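Side-chain contacts in aminodeoxyfutalosine deaminase (Deinococcus radiodurans, PDB 2IMR), which deaminates aminodeoxyfutalosine to futalosine in menaquinone biosynthesis, using one zinc ion per subunit, and acts more weakly on adenosine and related nucleosides: residues A[37-42]-A[406-411]; A[149-154]-A[160-165]; A[240-245]-A[283-288]; A[370-375]-A[381-386]. One frame throughout, in Å; residues are numbered along the deposited sequence.

Contact 1 (A[37-42]-A[406-411]); sequences TPRLLT and ETWQEG
Leu41 and Trp408 meet from opposite directions, the leucine reaching out from strand 38-43 and the indole coming back from the loop 406-411. The apolar part of the contact is a single methyl against the six-membered part of the indole: Leu41 CD1 lies 3.6 Å from Trp408 CZ2 and 3.9 Å from Trp408 CE2. The approach is oblique to the ring. With CG anti to the backbone N (chi1 168°), Trp408 sends its indole toward the strand; together with Leu41 it bridges the 11.1 Å between Leu41 CA and Trp408 CA.

The polar neighbour adds little. Arg39, two residues along the same side of the strand, brings NH2 to 4.5 Å from Trp408 CD1, a loose oblique touch beside the pyrrole part of the indole. Its guanidinium has other partners: NH1 is hydrogen-bonded to Gly63 O, in the turn after strand 57-62, and NE makes a long, weak ion pair with Glu85.

Chain ends far apart in sequence thus come together at the small beta domain that accompanies the barrel in many amidohydrolases. Strand 38-43 runs between strand 57-62, antiparallel to it, and strand 83-86, parallel to it; Trp408, which follows helix 380-395 by way of a loop, also rests on Val61 of strand 57-62 and on Leu402.

Contact 2 (A[149-154]-A[160-165]); sequences VGDIVW and DALLAR
Leu162 and Asp151 cross at about a right angle, the leucine coming down from helix 156-163 and the carboxylate standing up from strand 149-153. Leu162 CD1 meets Asp151 OD2 at 3.4 Å, a van der Waals contact in which the methyl lies beyond OD2, the angle at OD2 between Asp151 CG and Leu162 CD1 being about 150°. The leucine is extended, CD1 lying anti to CA (chi2 -177°), which carries this methyl as far toward the strand as the side chain reaches. Val153, the next residue on the same side of the strand, closes a triangle: its CG2 is 4.3 Å from Leu162 CD1 and 3.4 Å from Asp151 OD2.

This is the inner seam of a beta-alpha-beta unit of the amidohydrolase TIM barrel, in which helix 156-163 links the parallel strands 149-153 and 170-176. Residues alternate along the first strand: Asp151 and Val153 point at the helix, while Ile152 turns the other way and touches the zinc ligands His99 and His101.

The buried carboxylate is divided between two kinds of neighbour. Asp151 OD2 packs against methyl groups, whereas Asp151 OD1 accepts a hydrogen bond from Leu102 N, which follows the zinc ligand His101 in the chain. That bond is consistent with a second-shell role for Asp151 in steadying the segment that presents His101 to the zinc ion.

Contact 3 (A[240-245]-A[283-288]); sequences HVAEHP and LTPVRY. With ZN (zinc ion), chain B.
Thr284 OG1, just ahead of the Pro285 that packs on Val241 and Ala242, is gripped twice. It accepts Arg287 N at 2.9 Å in a nearly straight bond (171° at the hydrogen) and is also hydrogen-bonded to Asp311 OD1. As the N-cap of helix 285-292, Thr284 satisfies an amide of the first turn and fixes where the helix starts, with Pro285 as its first residue.

The helix start presses on the end of strand 238-241 by apolar groups. Val241 CG1, anti to its own amide nitrogen at chi1 -178°, touches both Pro285 CB at 4.1 Å and Val286 CG2 at 4.0 Å, and the two valine side chains cross at about a right angle. Ala242 CB meets the tip of the proline ring, 4.0 Å from Pro285 CG.

In the TIM barrel, strand residues alternate between the outer helices and the central active site. Val241 faces the helix, while its neighbour His240 turns inward and binds the zinc ion through NE2 at 2.1 Å, alongside His99 and His101. His240 ND1 is hydrogen-bonded to His213 O, which fixes the rotation of the imidazole. Past the strand, Ala242 has left-handed backbone angles and its N is bonded to Glu247 OE2; Glu243, the proton donor by similarity with related enzymes, has OE1 bonded to Tyr114 OH.

Contact 4 (A[370-375]-A[381-386]); sequences FARQLY and RVLVRA
Leu383 of helix 380-395 packs against helix 365-374 in a helix-loop-helix pairing within the amidohydrolase TIM-barrel domain, where a short loop joins the two helices. One leucine does the bridging, and its two methyls touch neighbouring residues of the other helix, Ala371 and Arg372.

The apolar side-chain contact is with Ala371. Leu383 CD2 lies 3.8 Å from Ala371 CB, where the small side chain allows close approach. Ala371 CA and Leu383 CA are 7.3 Å apart. Both residues are buried, and Trp339 of helix 339-344 also covers Leu383.

The second kind of contact is methyl against main chain. Leu383 CD1 settles on Arg372, at 3.6 Å from Arg372 CA and with the Arg372 amide nitrogen equally near; the side chain adds its base alone, Arg372 CB being 4.0 Å from Leu383 CD1. The rest of the arginine turns outward, bent at chi2 (68°), and its guanidinium lies at the exposed side of the helix pair.

Polar bonds work within each helix or to its surroundings. Tyr375, where the chain leaves helical geometry, still gives its amide to Ala371 O, while its ring is covered over the centre of one face by CB of the preceding Leu374 and its OH is hydrogen-bonded to Phe337 O. On the facing helix, Leu383 is extended, CG anti to the carbonyl carbon (chi1 -56°) and CD1 anti to CA, which sets CD1 over the Ala371-Arg372 peptide and CD2 beside Ala371 CB.

How the contacts relate
Contacts 2 and 3 are the core pair: each sets a barrel strand against a surrounding helix, with every touching residue buried, and their nearest atoms are about 5 Å apart around the zinc site. They differ in chemistry, a carboxylate among methyls in contact 2 and purely apolar packing beside a capped helix start in contact 3. Contact 4 joins helix to helix, away from the zinc and substrate sites, and grades from buried alanine to exposed arginine. Contact 1 is the most peripheral, about 30 Å from the chain's centre, and joins a strand to a loop through one indole. Helix 380-395 of contact 4 precedes the loop that enters contact 1.

Contact 1 (A[37-42]-A[406-411])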
# COMPACT_ATOMS: atom_id res chain seq x y z
N THR A 37 24.80 -32.91 -3.84
CA THR A 37 25.22 -32.35 -2.55
C THR A 37 24.28 -31.25 -2.07
O THR A 37 24.36 -30.11 -2.53
CB THR A 37 26.65 -31.78 -2.64
OG1 THR A 37 27.54 -32.76 -3.17
CG2 THR A 37 27.13 -31.36 -1.26
N PRO A 38 23.39 -31.59 -1.12
CA PRO A 38 22.43 -30.62 -0.57
C PRO A 38 23.10 -29.50 0.21
O PRO A 38 24.13 -29.70 0.85
CB PRO A 38 21.54 -31.48 0.32
CG PRO A 38 21.64 -32.85 -0.30
CD PRO A 38 23.11 -32.94 -0.61
N ARG A 39 22.52 -28.31 0.15
CA ARG A 39 23.04 -27.16 0.88
C ARG A 39 21.89 -26.67 1.75
O ARG A 39 20.77 -26.53 1.27
CB ARG A 39 23.47 -26.04 -0.07
CG ARG A 39 24.35 -26.51 -1.21
CD ARG A 39 25.15 -25.36 -1.80
NE ARG A 39 24.32 -24.26 -2.29
CZ ARG A 39 23.46 -24.35 -3.31
NH1 ARG A 39 23.31 -25.50 -3.96
NH2 ARG A 39 22.78 -23.28 -3.69
N LEU A 40 22.18 -26.43 3.02
CA LEU A 40 21.17 -25.94 3.96
C LEU A 40 21.35 -24.46 4.21
O LEU A 40 22.28 -24.05 4.91
CB LEU A 40 21.26 -26.70 5.28
CG LEU A 40 20.46 -26.13 6.45
CD1 LEU A 40 18.98 -26.05 6.09
CD2 LEU A 40 20.68 -27.00 7.68
N LEU A 41 20.47 -23.65 3.63
CA LEU A 41 20.54 -22.21 3.81
C LEU A 41 19.61 -21.86 4.96
O LEU A 41 18.41 -22.15 4.90
CB LEU A 41 20.09 -21.49 2.54
CG LEU A 41 20.60 -22.03 1.21
CD1 LEU A 41 20.34 -21.01 0.13
CD2 LEU A 41 22.09 -22.34 1.29
N THR A 42 20.15 -21.24 6.00
CA THR A 42 19.32 -20.86 7.14
C THR A 42 19.06 -19.36 7.19
O THR A 42 19.87 -18.55 6.76
CB THR A 42 19.98 -21.29 8.47
OG1 THR A 42 21.21 -20.59 8.65
CG2 THR A 42 20.25 -22.79 8.46
N GLU A 406 10.72 -26.63 -7.05
CA GLU A 406 10.83 -25.29 -7.61
C GLU A 406 12.28 -24.89 -7.80
O GLU A 406 13.15 -25.30 -7.02
CB GLU A 406 10.15 -24.27 -6.69
CG GLU A 406 8.66 -24.49 -6.46
CD GLU A 406 7.87 -24.51 -7.76
OE1 GLU A 406 8.13 -23.66 -8.63
OE2 GLU A 406 6.98 -25.38 -7.90
N THR A 407 12.55 -24.08 -8.82
CA THR A 407 13.90 -23.61 -9.09
C THR A 407 14.29 -22.62 -7.99
O THR A 407 13.55 -21.68 -7.72
CB THR A 407 13.99 -22.87 -10.45
OG1 THR A 407 13.58 -23.75 -11.51
CG2 THR A 407 15.41 -22.40 -10.71
N TRP A 408 15.43 -22.85 -7.35
CA TRP A 408 15.89 -21.93 -6.31
C TRP A 408 16.35 -20.65 -6.99
O TRP A 408 17.21 -20.68 -7.86
CB TRP A 408 17.05 -22.54 -5.51
CG TRP A 408 17.75 -21.54 -4.62
CD1 TRP A 408 19.02 -21.07 -4.76
CD2 TRP A 408 17.19 -20.87 -3.48
NE1 TRP A 408 19.29 -20.14 -3.77
CE2 TRP A 408 18.19 -20.00 -2.98
CE3 TRP A 408 15.95 -20.91 -2.84
CZ2 TRP A 408 17.98 -19.19 -1.86
CZ3 TRP A 408 15.74 -20.11 -1.73
CH2 TRP A 408 16.75 -19.25 -1.25
N GLN A 409 15.78 -19.52 -6.58
CA GLN A 409 16.14 -18.24 -7.17
C GLN A 409 16.82 -17.32 -6.16
O GLN A 409 16.41 -17.24 -5.00
CB GLN A 409 14.90 -17.53 -7.73
CG GLN A 409 14.23 -18.27 -8.88
CD GLN A 409 13.09 -17.47 -9.49
OE1 GLN A 409 12.47 -17.90 -10.46
NE2 GLN A 409 12.81 -16.31 -8.91
N GLU A 410 17.87 -16.64 -6.60
CA GLU A 410 18.60 -15.73 -5.74
C GLU A 410 17.66 -14.63 -5.25
O GLU A 410 17.89 -14.01 -4.22
CB GLU A 410 19.78 -15.12 -6.49
CG GLU A 410 20.75 -14.38 -5.58
CD GLU A 410 22.04 -14.00 -6.28
OE1 GLU A 410 22.23 -12.81 -6.60
OE2 GLU A 410 22.86 -14.91 -6.52
N GLY A 411 16.58 -14.40 -6.00
CA GLY A 411 15.62 -13.38 -5.63
C GLY A 411 14.90 -13.68 -4.32
O GLY A 411 14.30 -12.79 -3.72

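Contact 2 (A[149-154]-A[160-165])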
# COMPACT_ATOMS: atom_id res chain seq x y z
N VAL A 149 2.81 -4.55 -7.52
CA VAL A 149 2.75 -3.17 -7.07
C VAL A 149 1.32 -2.64 -7.08
O VAL A 149 0.50 -3.05 -7.90
CB VAL A 149 3.62 -2.24 -7.96
CG1 VAL A 149 3.09 -2.25 -9.39
CG2 VAL A 149 3.61 -0.82 -7.40
N GLY A 150 1.05 -1.75 -6.12
CA GLY A 150 -0.24 -1.10 -6.01
C GLY A 150 0.12 0.35 -6.25
O GLY A 150 0.54 1.05 -5.33
N ASP A 151 -0.02 0.81 -7.49
CA ASP A 151 0.36 2.17 -7.83
C ASP A 151 -0.80 3.14 -8.04
O ASP A 151 -1.76 2.84 -8.74
CB ASP A 151 1.23 2.17 -9.09
CG ASP A 151 1.69 3.56 -9.48
OD1 ASP A 151 2.23 4.26 -8.61
OD2 ASP A 151 1.52 3.96 -10.66
N ILE A 152 -0.69 4.30 -7.41
CA ILE A 152 -1.69 5.34 -7.54
C ILE A 152 -1.22 6.20 -8.71
O ILE A 152 -0.09 6.70 -8.70
CB ILE A 152 -1.78 6.20 -6.27
CG1 ILE A 152 -2.05 5.32 -5.05
CG2 ILE A 152 -2.89 7.25 -6.44
CD1 ILE A 152 -3.26 4.39 -5.20
N VAL A 153 -2.09 6.37 -9.70
CA VAL A 153 -1.77 7.14 -10.90
C VAL A 153 -2.54 8.45 -10.97
O VAL A 153 -3.76 8.47 -10.74
CB VAL A 153 -2.09 6.33 -12.19
CG1 VAL A 153 -1.73 7.15 -13.42
CG2 VAL A 153 -1.35 5.01 -12.18
N TRP A 154 -1.85 9.52 -11.32
CA TRP A 154 -2.48 10.83 -11.45
C TRP A 154 -2.71 11.22 -12.91
O TRP A 154 -3.84 11.40 -13.35
CB TRP A 154 -1.64 11.91 -10.77
CG TRP A 154 -2.21 13.30 -10.98
CD1 TRP A 154 -1.96 14.14 -12.04
CD2 TRP A 154 -3.17 13.96 -10.16
NE1 TRP A 154 -2.72 15.28 -11.92
CE2 TRP A 154 -3.47 15.20 -10.78
CE3 TRP A 154 -3.82 13.63 -8.96
CZ2 TRP A 154 -4.39 16.11 -10.23
CZ3 TRP A 154 -4.73 14.53 -8.42
CH2 TRP A 154 -5.00 15.76 -9.06
N ASP A 160 -1.62 5.49 -19.42
CA ASP A 160 -1.46 4.92 -20.76
C ASP A 160 -0.13 4.16 -20.85
O ASP A 160 -0.08 3.04 -21.34
CB ASP A 160 -1.47 6.02 -21.84
CG ASP A 160 -2.84 6.66 -22.01
OD1 ASP A 160 -3.86 5.99 -21.78
OD2 ASP A 160 -2.88 7.84 -22.42
N ALA A 161 0.94 4.79 -20.37
CA ALA A 161 2.26 4.19 -20.42
C ALA A 161 2.43 2.97 -19.51
O ALA A 161 2.94 1.94 -19.95
CB ALA A 161 3.31 5.24 -20.06
N LEU A 162 2.03 3.09 -18.25
CA LEU A 162 2.18 1.98 -17.31
C LEU A 162 1.32 0.77 -17.66
O LEU A 162 1.73 -0.38 -17.48
CB LEU A 162 1.88 2.45 -15.89
CG LEU A 162 2.78 3.59 -15.39
CD1 LEU A 162 2.42 3.92 -13.95
CD2 LEU A 162 4.24 3.16 -15.49
N LEU A 163 0.12 1.04 -18.15
CA LEU A 163 -0.79 -0.03 -18.51
C LEU A 163 -0.15 -0.91 -19.59
O LEU A 163 -0.47 -2.09 -19.71
CB LEU A 163 -2.10 0.59 -19.00
CG LEU A 163 -3.42 -0.14 -18.72
CD1 LEU A 163 -3.46 -0.69 -17.30
CD2 LEU A 163 -4.56 0.86 -18.95
N ALA A 164 0.78 -0.34 -20.36
CA ALA A 164 1.45 -1.07 -21.43
C ALA A 164 2.76 -1.75 -21.01
O ALA A 164 3.43 -2.38 -21.83
CB ALA A 164 1.72 -0.13 -22.60
N ARG A 165 3.13 -1.61 -19.74
CA ARG A 165 4.35 -2.23 -19.23
C ARG A 165 4.14 -3.72 -19.01
O ARG A 165 3.46 -4.14 -18.08
CB ARG A 165 4.77 -1.57 -17.91
CG ARG A 165 5.25 -0.13 -18.03
CD ARG A 165 6.68 -0.03 -18.57
NE ARG A 165 7.63 -0.71 -17.69
CZ ARG A 165 8.73 -0.15 -17.21
NH1 ARG A 165 9.03 1.11 -17.51
NH2 ARG A 165 9.54 -0.85 -16.42

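Contact 3 (A[240-245]-A[283-288])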
# COMPACT_ATOMS: atom_id res chain seq x y z
N HIS A 240 -6.84 6.86 0.87
CA HIS A 240 -5.91 7.25 1.94
C HIS A 240 -6.81 7.70 3.08
O HIS A 240 -7.60 8.62 2.91
CB HIS A 240 -5.04 8.44 1.54
CG HIS A 240 -4.20 8.20 0.33
ND1 HIS A 240 -4.63 8.51 -0.95
CD2 HIS A 240 -2.94 7.73 0.20
CE1 HIS A 240 -3.66 8.24 -1.81
NE2 HIS A 240 -2.63 7.76 -1.14
N VAL A 241 -6.67 7.09 4.26
CA VAL A 241 -7.54 7.47 5.37
C VAL A 241 -6.82 7.65 6.70
O VAL A 241 -5.99 6.83 7.08
CB VAL A 241 -8.66 6.42 5.56
CG1 VAL A 241 -9.60 6.85 6.69
CG2 VAL A 241 -9.43 6.25 4.26
N ALA A 242 -7.15 8.74 7.39
CA ALA A 242 -6.59 9.07 8.70
C ALA A 242 -5.06 9.03 8.76
O ALA A 242 -4.47 8.55 9.74
CB ALA A 242 -7.18 8.12 9.76
N GLU A 243 -4.42 9.57 7.73
CA GLU A 243 -2.96 9.58 7.67
C GLU A 243 -2.31 10.44 8.75
O GLU A 243 -1.44 9.96 9.47
CB GLU A 243 -2.48 10.05 6.29
CG GLU A 243 -0.96 10.11 6.18
CD GLU A 243 -0.49 10.50 4.80
OE1 GLU A 243 -1.27 11.13 4.05
OE2 GLU A 243 0.68 10.21 4.46
N HIS A 244 -2.74 11.69 8.88
CA HIS A 244 -2.18 12.62 9.86
C HIS A 244 -3.19 12.87 10.99
O HIS A 244 -4.39 12.86 10.77
CB HIS A 244 -1.82 13.94 9.16
CG HIS A 244 -0.90 14.82 9.94
ND1 HIS A 244 -1.35 15.75 10.84
CD2 HIS A 244 0.46 14.91 9.95
CE1 HIS A 244 -0.31 16.38 11.38
NE2 HIS A 244 0.79 15.88 10.86
N PRO A 245 -2.70 13.08 12.23
CA PRO A 245 -3.63 13.32 13.34
C PRO A 245 -4.59 14.50 13.13
O PRO A 245 -5.71 14.48 13.65
CB PRO A 245 -2.71 13.51 14.54
CG PRO A 245 -1.42 13.98 13.94
CD PRO A 245 -1.30 13.12 12.70
N LEU A 283 -17.37 11.70 15.71
CA LEU A 283 -17.11 11.38 14.31
C LEU A 283 -15.62 11.17 14.02
O LEU A 283 -14.75 11.74 14.69
CB LEU A 283 -17.63 12.50 13.40
CG LEU A 283 -17.57 12.26 11.89
CD1 LEU A 283 -18.52 11.12 11.50
CD2 LEU A 283 -17.95 13.54 11.15
N THR A 284 -15.34 10.32 13.04
CA THR A 284 -13.98 10.05 12.61
C THR A 284 -14.07 9.79 11.12
O THR A 284 -15.14 9.42 10.61
CB THR A 284 -13.37 8.78 13.25
OG1 THR A 284 -13.94 7.63 12.62
CG2 THR A 284 -13.62 8.75 14.75
N PRO A 285 -12.96 9.97 10.39
CA PRO A 285 -13.05 9.71 8.95
C PRO A 285 -13.51 8.28 8.65
O PRO A 285 -14.19 8.04 7.65
CB PRO A 285 -11.63 10.01 8.45
CG PRO A 285 -10.78 9.78 9.68
CD PRO A 285 -11.61 10.40 10.78
N VAL A 286 -13.14 7.33 9.50
CA VAL A 286 -13.53 5.95 9.27
C VAL A 286 -15.03 5.76 9.50
O VAL A 286 -15.71 5.11 8.70
CB VAL A 286 -12.74 4.99 10.19
CG1 VAL A 286 -13.17 3.55 9.93
CG2 VAL A 286 -11.24 5.16 9.93
N ARG A 287 -15.55 6.33 10.58
CA ARG A 287 -16.98 6.21 10.86
C ARG A 287 -17.74 6.89 9.72
O ARG A 287 -18.77 6.40 9.26
CB ARG A 287 -17.34 6.87 12.19
CG ARG A 287 -18.79 6.66 12.58
CD ARG A 287 -19.17 7.44 13.82
NE ARG A 287 -20.63 7.49 13.95
CZ ARG A 287 -21.30 8.49 14.48
NH1 ARG A 287 -20.66 9.56 14.95
NH2 ARG A 287 -22.63 8.45 14.51
N TYR A 288 -17.23 8.02 9.27
CA TYR A 288 -17.83 8.75 8.16
C TYR A 288 -18.01 7.84 6.94
O TYR A 288 -19.10 7.72 6.39
CB TYR A 288 -16.95 9.95 7.78
CG TYR A 288 -17.19 10.47 6.39
CD1 TYR A 288 -18.44 10.97 6.01
CD2 TYR A 288 -16.16 10.47 5.44
CE1 TYR A 288 -18.66 11.45 4.72
CE2 TYR A 288 -16.36 10.95 4.15
CZ TYR A 288 -17.62 11.43 3.79
OH TYR A 288 -17.83 11.90 2.52
ZN ZN B . -0.57 7.54 -1.40
O HOH W 1 0.25 8.02 0.12

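Contact 4 (A[370-375]-A[381-386])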
# COMPACT_ATOMS: atom_id res chain seq x y z
N PHE A 370 12.21 -1.56 8.97
CA PHE A 370 11.71 -0.43 9.75
C PHE A 370 10.57 -0.87 10.68
O PHE A 370 10.51 -0.44 11.83
CB PHE A 370 11.20 0.67 8.82
CG PHE A 370 11.07 2.01 9.49
CD1 PHE A 370 12.19 2.80 9.72
CD2 PHE A 370 9.83 2.48 9.90
CE1 PHE A 370 12.08 4.03 10.36
CE2 PHE A 370 9.70 3.70 10.54
CZ PHE A 370 10.83 4.49 10.77
N ALA A 371 9.67 -1.70 10.16
CA ALA A 371 8.53 -2.17 10.93
C ALA A 371 8.98 -3.04 12.11
O ALA A 371 8.35 -3.03 13.17
CB ALA A 371 7.59 -2.96 10.03
N ARG A 372 10.06 -3.79 11.92
CA ARG A 372 10.57 -4.64 13.00
C ARG A 372 10.93 -3.74 14.18
O ARG A 372 10.71 -4.09 15.34
CB ARG A 372 11.80 -5.42 12.53
CG ARG A 372 12.47 -6.23 13.62
CD ARG A 372 11.60 -7.39 14.09
NE ARG A 372 12.22 -8.10 15.21
CZ ARG A 372 12.28 -7.61 16.45
NH1 ARG A 372 11.77 -6.42 16.73
NH2 ARG A 372 12.89 -8.31 17.40
N GLN A 373 11.50 -2.58 13.88
CA GLN A 373 11.90 -1.64 14.91
C GLN A 373 10.70 -0.96 15.56
O GLN A 373 10.70 -0.71 16.77
CB GLN A 373 12.84 -0.61 14.29
CG GLN A 373 13.98 -1.27 13.52
CD GLN A 373 14.83 -0.29 12.75
OE1 GLN A 373 14.45 0.87 12.56
NE2 GLN A 373 15.98 -0.76 12.28
N LEU A 374 9.67 -0.68 14.77
CA LEU A 374 8.46 -0.04 15.29
C LEU A 374 7.67 -0.95 16.22
O LEU A 374 7.08 -0.49 17.20
CB LEU A 374 7.53 0.38 14.15
CG LEU A 374 7.94 1.48 13.18
CD1 LEU A 374 6.87 1.59 12.08
CD2 LEU A 374 8.09 2.80 13.93
N TYR A 375 7.63 -2.24 15.90
CA TYR A 375 6.84 -3.17 16.69
C TYR A 375 7.65 -4.30 17.32
O TYR A 375 7.60 -5.45 16.87
CB TYR A 375 5.74 -3.75 15.80
CG TYR A 375 5.06 -2.69 14.94
CD1 TYR A 375 5.30 -2.62 13.57
CD2 TYR A 375 4.22 -1.75 15.52
CE1 TYR A 375 4.72 -1.62 12.79
CE2 TYR A 375 3.62 -0.75 14.75
CZ TYR A 375 3.88 -0.69 13.39
OH TYR A 375 3.31 0.31 12.64
N ARG A 381 7.39 -12.82 11.81
CA ARG A 381 6.76 -13.63 10.77
C ARG A 381 5.56 -12.90 10.19
O ARG A 381 5.24 -13.05 9.00
CB ARG A 381 6.34 -14.99 11.35
CG ARG A 381 7.53 -15.90 11.66
CD ARG A 381 7.13 -17.19 12.37
NE ARG A 381 6.91 -16.98 13.80
CZ ARG A 381 6.88 -17.96 14.70
NH1 ARG A 381 7.05 -19.22 14.32
NH2 ARG A 381 6.68 -17.68 15.98
N VAL A 382 4.89 -12.11 11.02
CA VAL A 382 3.73 -11.35 10.59
C VAL A 382 4.14 -10.29 9.57
O VAL A 382 3.41 -10.02 8.61
CB VAL A 382 3.04 -10.67 11.79
CG1 VAL A 382 1.98 -9.69 11.32
CG2 VAL A 382 2.43 -11.73 12.70
N LEU A 383 5.30 -9.68 9.79
CA LEU A 383 5.80 -8.64 8.90
C LEU A 383 6.11 -9.18 7.51
O LEU A 383 5.72 -8.59 6.50
CB LEU A 383 7.06 -8.00 9.50
CG LEU A 383 6.91 -7.41 10.91
CD1 LEU A 383 8.25 -6.89 11.40
CD2 LEU A 383 5.87 -6.29 10.89
N VAL A 384 6.82 -10.30 7.46
CA VAL A 384 7.18 -10.90 6.18
C VAL A 384 5.96 -11.39 5.43
O VAL A 384 5.83 -11.16 4.23
CB VAL A 384 8.20 -12.04 6.39
CG1 VAL A 384 8.51 -12.72 5.07
CG2 VAL A 384 9.47 -11.46 6.99
N ARG A 385 5.05 -12.07 6.12
CA ARG A 385 3.84 -12.55 5.47
C ARG A 385 3.07 -11.37 4.88
O ARG A 385 2.54 -11.45 3.77
CB ARG A 385 2.95 -13.30 6.46
CG ARG A 385 1.60 -13.66 5.87
CD ARG A 385 0.57 -13.98 6.95
NE ARG A 385 -0.78 -13.78 6.44
CZ ARG A 385 -1.29 -14.41 5.39
NH1 ARG A 385 -0.56 -15.31 4.74
NH2 ARG A 385 -2.52 -14.14 4.98
N ALA A 386 3.00 -10.27 5.62
CA ALA A 386 2.29 -9.09 5.16
C ALA A 386 2.94 -8.53 3.89
O ALA A 386 2.26 -8.21 2.92
CB ALA A 386 2.29 -8.02 6.25